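Local coordinates for 1-carboxybiuret hydrolase subunit AtzE (Pseudomonas sp., PDB 6C62), which hydrolyses 1-carboxybiuret to urea-1,3-dicarboxylate and ammonia, a step in the bacterial degradation of atrazine, at residues A[139-144]-A[157-162]; A[250-255]-A[444-449]. One frame throughout, in Å; residues are numbered along the deposited sequence.

Interaction 1: residues A[139-144]-A[157-162]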
# COMPACT_ATOMS: atom_id res chain seq x y z
N ASN A 139 5.23 30.98 -21.42
CA ASN A 139 4.48 31.81 -20.50
C ASN A 139 3.85 32.98 -21.23
O ASN A 139 4.58 33.79 -21.82
CB ASN A 139 5.41 32.32 -19.41
CG ASN A 139 4.68 32.79 -18.21
OD1 ASN A 139 3.81 33.66 -18.31
ND2 ASN A 139 5.03 32.24 -17.03
N PRO A 140 2.53 33.15 -21.17
CA PRO A 140 1.92 34.29 -21.85
C PRO A 140 2.31 35.64 -21.31
O PRO A 140 2.18 36.58 -22.03
CB PRO A 140 0.41 34.04 -21.63
CG PRO A 140 0.29 32.60 -21.47
CD PRO A 140 1.50 32.25 -20.66
N HIS A 141 2.78 35.73 -20.08
CA HIS A 141 3.28 37.03 -19.56
C HIS A 141 4.69 37.38 -20.05
O HIS A 141 5.12 38.55 -19.95
CB HIS A 141 3.26 37.08 -18.03
CG HIS A 141 1.89 36.83 -17.47
ND1 HIS A 141 0.81 37.62 -17.76
CD2 HIS A 141 1.41 35.80 -16.71
CE1 HIS A 141 -0.27 37.14 -17.15
NE2 HIS A 141 0.07 36.03 -16.52
N ASP A 142 5.44 36.38 -20.53
CA ASP A 142 6.76 36.61 -21.13
C ASP A 142 7.16 35.33 -21.81
O ASP A 142 7.59 34.34 -21.15
CB ASP A 142 7.75 37.02 -20.04
CG ASP A 142 9.19 37.20 -20.56
OD1 ASP A 142 9.53 36.78 -21.68
OD2 ASP A 142 10.02 37.75 -19.81
N THR A 143 7.05 35.34 -23.14
CA THR A 143 7.19 34.13 -23.90
C THR A 143 8.59 33.57 -24.01
O THR A 143 8.74 32.48 -24.53
CB THR A 143 6.53 34.23 -25.27
OG1 THR A 143 7.15 35.24 -26.02
CG2 THR A 143 4.97 34.55 -25.15
N GLY A 144 9.60 34.26 -23.45
CA GLY A 144 10.92 33.64 -23.30
C GLY A 144 11.04 32.84 -21.98
O GLY A 144 12.08 32.24 -21.70
N ALA A 157 -2.98 28.19 -21.05
CA ALA A 157 -4.24 28.43 -21.76
C ALA A 157 -5.11 29.43 -21.02
O ALA A 157 -5.82 30.23 -21.69
CB ALA A 157 -5.03 27.14 -22.00
N ILE A 158 -5.07 29.42 -19.69
CA ILE A 158 -5.88 30.35 -18.92
C ILE A 158 -5.24 31.75 -18.94
O ILE A 158 -5.94 32.71 -19.22
CB ILE A 158 -6.10 29.90 -17.48
CG1 ILE A 158 -6.86 28.55 -17.53
CG2 ILE A 158 -6.86 30.94 -16.70
CD1 ILE A 158 -6.72 27.86 -16.28
N ALA A 159 -3.92 31.85 -18.79
CA ALA A 159 -3.28 33.15 -18.73
C ALA A 159 -3.31 33.84 -20.10
O ALA A 159 -3.32 35.03 -20.17
CB ALA A 159 -1.88 33.04 -18.24
N ALA A 160 -3.35 33.09 -21.18
CA ALA A 160 -3.46 33.64 -22.53
C ALA A 160 -4.89 34.00 -22.90
O ALA A 160 -5.09 34.44 -24.03
CB ALA A 160 -2.93 32.62 -23.53
N GLY A 161 -5.88 33.79 -22.02
CA GLY A 161 -7.28 34.04 -22.35
C GLY A 161 -7.92 33.06 -23.33
O GLY A 161 -8.96 33.35 -23.88
N GLN A 162 -7.33 31.87 -23.55
CA GLN A 162 -7.89 30.89 -24.50
C GLN A 162 -9.12 30.19 -23.90
O GLN A 162 -10.11 30.00 -24.59
CB GLN A 162 -6.86 29.86 -24.95
CG GLN A 162 -5.66 30.45 -25.73
CD GLN A 162 -4.46 29.52 -25.82
OE1 GLN A 162 -4.45 28.48 -25.18
NE2 GLN A 162 -3.46 29.87 -26.63
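Pro140 packs on Ala159 and Ala160 in a small apolar surface contact that joins the loop after strand 135-139 to the C-terminal end of helix 152-159. No hydrogen bond crosses between the segments. The proline ring does most of the touching: its CG lies 3.9 Å from Ala159 CB and 3.8 Å from Ala160 CB, so one ring carbon rests against two successive methyl groups. The same CG also comes within 3.7 Å of Ala160 N, bringing the ring down onto the backbone at the helix end. Beside it, the His141 imidazole meets the same Ala159 methyl from another direction, with NE2 4.0 Å from its CB and the methyl oblique to the ring. With CG anti to its own carbonyl carbon (chi1 -57°), the ring swings toward Ala159; its NE2 is hydrogen-bonded to Cys182 O, and the ring packs edge-to-face with Trp417. Ile35 of helix 17-35 also touches Pro140.

Each partner is shaped by local hydrogen bonds. Asn139 to Asp142 form a type I beta turn, closed by Asp142 N to Asn139 O. Within it, Asn139 OD1 accepts His141 N at 2.9 Å in the carbonyl plane, on a lone pair, an Asx turn that holds Pro140 at the corner. Asn139 ND2 in turn is hydrogen-bonded to Leu181 O and Ile146 O. On the helix side, Gly161 N bonds to Ile158 O, and Gln162 N reaches back to Ala157 O at 2.9 Å, while Gly161 takes a positive phi of 71°. The contact thus sets a type I turn, nested with an Asx turn, against a helix that ends in a Schellman motif.

Interaction 2: residues A[250-255]-A[444-449]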
# COMPACT_ATOMS: atom_id res chain seq x y z
N GLN A 250 -18.29 33.03 2.68
CA GLN A 250 -18.48 33.04 4.14
C GLN A 250 -17.37 33.80 4.87
O GLN A 250 -17.61 34.27 5.99
CB GLN A 250 -18.60 31.60 4.64
CG GLN A 250 -18.98 31.42 6.12
CD GLN A 250 -19.24 29.95 6.46
OE1 GLN A 250 -19.93 29.25 5.71
NE2 GLN A 250 -18.76 29.49 7.59
N GLY A 251 -16.17 33.92 4.29
CA GLY A 251 -15.07 34.63 4.97
C GLY A 251 -14.31 33.73 5.94
O GLY A 251 -14.49 32.54 5.97
N ILE A 252 -13.41 34.33 6.69
CA ILE A 252 -12.42 33.63 7.50
C ILE A 252 -12.51 34.03 8.97
O ILE A 252 -11.59 33.71 9.73
CB ILE A 252 -10.98 33.92 7.00
CG1 ILE A 252 -10.77 35.44 6.93
CG2 ILE A 252 -10.74 33.29 5.63
CD1 ILE A 252 -9.34 35.84 6.89
N ALA A 253 -13.61 34.66 9.41
CA ALA A 253 -13.75 35.07 10.82
C ALA A 253 -13.59 33.87 11.72
O ALA A 253 -14.20 32.86 11.48
CB ALA A 253 -15.07 35.78 11.09
N GLY A 254 -12.72 33.97 12.72
CA GLY A 254 -12.54 32.92 13.72
C GLY A 254 -11.64 31.75 13.34
O GLY A 254 -11.41 30.86 14.16
N LEU A 255 -11.13 31.73 12.10
CA LEU A 255 -10.20 30.71 11.69
C LEU A 255 -8.83 30.97 12.22
O LEU A 255 -8.40 32.09 12.35
CB LEU A 255 -10.17 30.58 10.17
CG LEU A 255 -11.47 30.17 9.47
CD1 LEU A 255 -11.17 30.08 7.99
CD2 LEU A 255 -12.09 28.86 9.95
N GLY A 444 -9.10 31.93 -0.35
CA GLY A 444 -8.87 32.47 -1.66
C GLY A 444 -9.78 33.63 -2.03
O GLY A 444 -9.33 34.63 -2.62
N LYS A 445 -11.05 33.47 -1.70
CA LYS A 445 -12.06 34.47 -2.00
C LYS A 445 -11.76 35.82 -1.26
O LYS A 445 -11.90 36.90 -1.85
CB LYS A 445 -13.43 33.95 -1.62
CG LYS A 445 -14.59 34.91 -1.93
CD LYS A 445 -14.56 35.32 -3.39
CE LYS A 445 -15.95 35.69 -3.89
NZ LYS A 445 -16.39 36.95 -3.25
N VAL A 446 -11.31 35.75 -0.01
CA VAL A 446 -10.86 36.95 0.70
C VAL A 446 -9.67 37.60 -0.01
O VAL A 446 -9.67 38.83 -0.21
CB VAL A 446 -10.50 36.67 2.17
CG1 VAL A 446 -9.81 37.91 2.84
CG2 VAL A 446 -11.75 36.26 2.93
N LEU A 447 -8.69 36.80 -0.47
CA LEU A 447 -7.60 37.40 -1.20
C LEU A 447 -8.07 38.06 -2.49
O LEU A 447 -7.56 39.12 -2.88
CB LEU A 447 -6.45 36.42 -1.48
CG LEU A 447 -5.68 35.88 -0.26
CD1 LEU A 447 -4.61 34.89 -0.71
CD2 LEU A 447 -5.04 36.98 0.60
N GLN A 448 -9.01 37.41 -3.19
CA GLN A 448 -9.54 37.95 -4.42
C GLN A 448 -10.31 39.26 -4.21
O GLN A 448 -10.13 40.21 -4.97
CB GLN A 448 -10.45 36.94 -5.13
CG GLN A 448 -10.74 37.33 -6.59
CD GLN A 448 -11.56 36.28 -7.29
OE1 GLN A 448 -11.05 35.40 -7.95
NE2 GLN A 448 -12.85 36.38 -7.11
N ASP A 449 -11.14 39.29 -3.18
CA ASP A 449 -11.98 40.48 -2.87
C ASP A 449 -11.15 41.73 -2.56
O ASP A 449 -11.53 42.80 -2.93
CB ASP A 449 -12.90 40.22 -1.69
CG ASP A 449 -14.08 39.28 -2.04
OD1 ASP A 449 -14.34 38.90 -3.22
OD2 ASP A 449 -14.77 38.88 -1.07
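Val446, Ile252 and Gly251 carry this contact, in which an irregular loop leading to strand 257-260 lies against helix 437-449 at the surface of the amidase fold. Val446 loses more surface here than either loop residue, and a single methyl, CG2, makes its contacts. With CG1 anti to the backbone N (chi1 171°), it is CG2, beside the backbone N, that faces the loop. CG2 meets both branches of Ile252, at 4.1 Å from CG2 and 4.2 Å from CG1 of the isoleucine, and the two side chains cross at about a right angle. Leu283 of helix 270-283 touches both side chains as well.

Gly251 passes the same methyl with its CA, 4.2 Å from Val446 CG2, and its carbonyl O is hydrogen-bonded to Arg442 NE one helical turn before Val446. The loop is therefore tied to the helix by a polar bond next to the apolar contact. Beyond Ile252 the chain reverses in a type II beta turn, closed by Leu255 N to Ile252 O.

Along the helix, Lys445 and Asp449 form an i to i+4 salt bridge, and Lys445 also makes a weak hydrogen bond to Ser249 OG just before the loop segment. In that bridge Lys445 NZ lies 2.8 Å from Asp449 OD1, meeting the syn lone pair of the carboxylate oxygen.

How the interactions relate
Interactions 1 and 2 are both small surface contacts in which a loop with a beta turn packs on a helix through apolar groups, and neither has a hydrogen bond between its segments. They share no element and do not touch: their centres are 28 Å apart. Interaction 1 is local in sequence, joining the loop after strand 135-139 to the end of the helix that follows it, whereas interaction 2 brings together segments 189 residues apart. The helix is met at its end in the first and on its side in the second. A proline ring and an imidazole pack on alanine methyls in interaction 1, branched side chains and a bare glycine backbone in interaction 2.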